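Local atomic coordinates of alpha-galactosidase (Thermus thermophilus, PDB entry 6LCJ), a protein that probably hydrolyses terminal alpha-galactosyl residues from galactosides, as a glycoside hydrolase of family GH36 that assembles as a hexamer. Residues E[197-200]-E[205-208]. Sequence-based numbering, arbitrary orientation.
Sequences DGWQ and DWEP
Gln200 and Pro208 face each other as an antiparallel, non-hydrogen-bonded pair with their CA atoms 4.7 Å apart, and in place of N-H bonds two CA-H...O contacts link the two segments, Pro208 CA to Trp199 O at 3.3 Å and Gln200 CA to Glu207 O. Trp199, Gln200 and Trp206 carry most of the side-chain packing. The six-membered rings of Trp199 and Trp206 meet obliquely, planes at 43°, with Trp199 CZ2 at the edge of the Trp206 ring, 3.7 Å from Trp206 CE3. Gln200 packs alongside Trp206, Gln200 CG 3.6 Å from Trp206 CZ3, while its CB sits over the centre of one face of the Trp199 ring. A chi1 of 74° tucks CG in over its own backbone, and the kink at chi2 turns the amide back: Gln200 NE2 gives Asp197 OD1 a nearly straight bond of 2.6 Å, and Gln200 OE1 accepts from Gly198 N at 3.1 Å. Replacing Gln200 by alanine would probably leave Asp197 OD1 and Gly198 N without these mates and a gap where CG and CD pack on Trp206 CZ3. Lys292 NZ of helix 280-296 donates to Trp206 O and forms a salt bridge with Glu207 OE2. The loop after strand 192-195 of the TIM barrel thus meets 205-208 through apolar and CH...O packing without a hydrogen bond, its polar ties running within itself, to Trp233 and Trp268, and to Asn209 just beyond.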
loop_
_atom_site.group_PDB
_atom_site.type_symbol
_atom_site.label_atom_id
_atom_site.label_comp_id
_atom_site.label_asym_id
_atom_site.label_seq_id
_atom_site.Cartn_x
_atom_site.Cartn_y
_atom_site.Cartn_z
ATOM N N ASP E 197 39.253 -21.857 -10.908
ATOM C CA ASP E 197 38.444 -21.138 -11.878
ATOM C C ASP E 197 39.331 -20.242 -12.728
ATOM O O ASP E 197 40.247 -19.591 -12.220
ATOM C CB ASP E 197 37.388 -20.333 -11.116
ATOM C CG ASP E 197 36.408 -19.603 -12.008
ATOM O OD1 ASP E 197 36.318 -19.883 -13.222
ATOM O OD2 ASP E 197 35.687 -18.740 -11.463
ATOM N N GLY E 198 39.094 -20.261 -14.044
ATOM C CA GLY E 198 39.842 -19.436 -14.969
ATOM C C GLY E 198 40.462 -20.156 -16.155
ATOM O O GLY E 198 40.961 -19.507 -17.080
ATOM N N TRP E 199 40.469 -21.486 -16.142
ATOM C CA TRP E 199 41.017 -22.237 -17.266
ATOM C C TRP E 199 40.001 -22.512 -18.372
ATOM O O TRP E 199 40.409 -22.768 -19.508
ATOM C CB TRP E 199 41.593 -23.571 -16.787
ATOM C CG TRP E 199 40.550 -24.508 -16.257
ATOM C CD1 TRP E 199 40.098 -24.589 -14.971
ATOM C CD2 TRP E 199 39.823 -25.495 -16.999
ATOM N NE1 TRP E 199 39.135 -25.562 -14.864
ATOM C CE2 TRP E 199 38.951 -26.141 -16.092
ATOM C CE3 TRP E 199 39.821 -25.896 -18.342
ATOM C CZ2 TRP E 199 38.088 -27.166 -16.485
ATOM C CZ3 TRP E 199 38.972 -26.920 -18.727
ATOM C CH2 TRP E 199 38.115 -27.542 -17.800
ATOM N N GLN E 200 38.706 -22.443 -18.077
ATOM C CA GLN E 200 37.643 -22.886 -18.972
ATOM C C GLN E 200 37.169 -21.763 -19.898
ATOM O O GLN E 200 37.400 -20.577 -19.657
ATOM C CB GLN E 200 36.463 -23.429 -18.159
ATOM C CG GLN E 200 35.626 -22.363 -17.452
ATOM C CD GLN E 200 36.299 -21.772 -16.195
ATOM O OE1 GLN E 200 37.446 -22.081 -15.870
ATOM N NE2 GLN E 200 35.573 -20.923 -15.489
ATOM N N ASP E 205 31.043 -24.966 -20.826
ATOM C CA ASP E 205 32.047 -25.173 -21.873
ATOM C C ASP E 205 33.401 -25.438 -21.202
ATOM O O ASP E 205 34.292 -24.585 -21.190
ATOM C CB ASP E 205 32.094 -23.959 -22.808
ATOM C CG ASP E 205 32.865 -24.232 -24.102
ATOM O OD1 ASP E 205 33.409 -25.351 -24.260
ATOM O OD2 ASP E 205 32.935 -23.314 -24.947
ATOM N N TRP E 206 33.538 -26.633 -20.629
ATOM C CA TRP E 206 34.708 -27.029 -19.847
ATOM C C TRP E 206 35.811 -27.533 -20.780
ATOM O O TRP E 206 36.135 -28.721 -20.860
ATOM C CB TRP E 206 34.308 -28.070 -18.813
ATOM C CG TRP E 206 33.274 -27.499 -17.915
ATOM C CD1 TRP E 206 31.925 -27.732 -17.949
ATOM C CD2 TRP E 206 33.491 -26.533 -16.881
ATOM N NE1 TRP E 206 31.296 -26.991 -16.980
ATOM C CE2 TRP E 206 32.237 -26.243 -16.310
ATOM C CE3 TRP E 206 34.629 -25.886 -16.379
ATOM C CZ2 TRP E 206 32.088 -25.334 -15.260
ATOM C CZ3 TRP E 206 34.480 -24.988 -15.349
ATOM C CH2 TRP E 206 33.222 -24.721 -14.793
ATOM N N GLU E 207 36.378 -26.573 -21.499
ATOM C CA GLU E 207 37.454 -26.745 -22.451
ATOM C C GLU E 207 38.361 -25.537 -22.300
ATOM O O GLU E 207 37.889 -24.443 -21.959
ATOM C CB GLU E 207 36.931 -26.844 -23.897
ATOM C CG GLU E 207 36.207 -28.144 -24.233
ATOM C CD GLU E 207 37.123 -29.354 -24.180
ATOM O OE1 GLU E 207 38.301 -29.236 -24.589
ATOM O OE2 GLU E 207 36.669 -30.427 -23.728
ATOM N N PRO E 208 39.662 -25.705 -22.515
ATOM C CA PRO E 208 40.598 -24.617 -22.208
ATOM C C PRO E 208 40.393 -23.409 -23.107
ATOM O O PRO E 208 40.238 -23.532 -24.322
ATOM C CB PRO E 208 41.976 -25.253 -22.429
ATOM C CG PRO E 208 41.723 -26.578 -23.113
ATOM C CD PRO E 208 40.341 -26.991 -22.736
#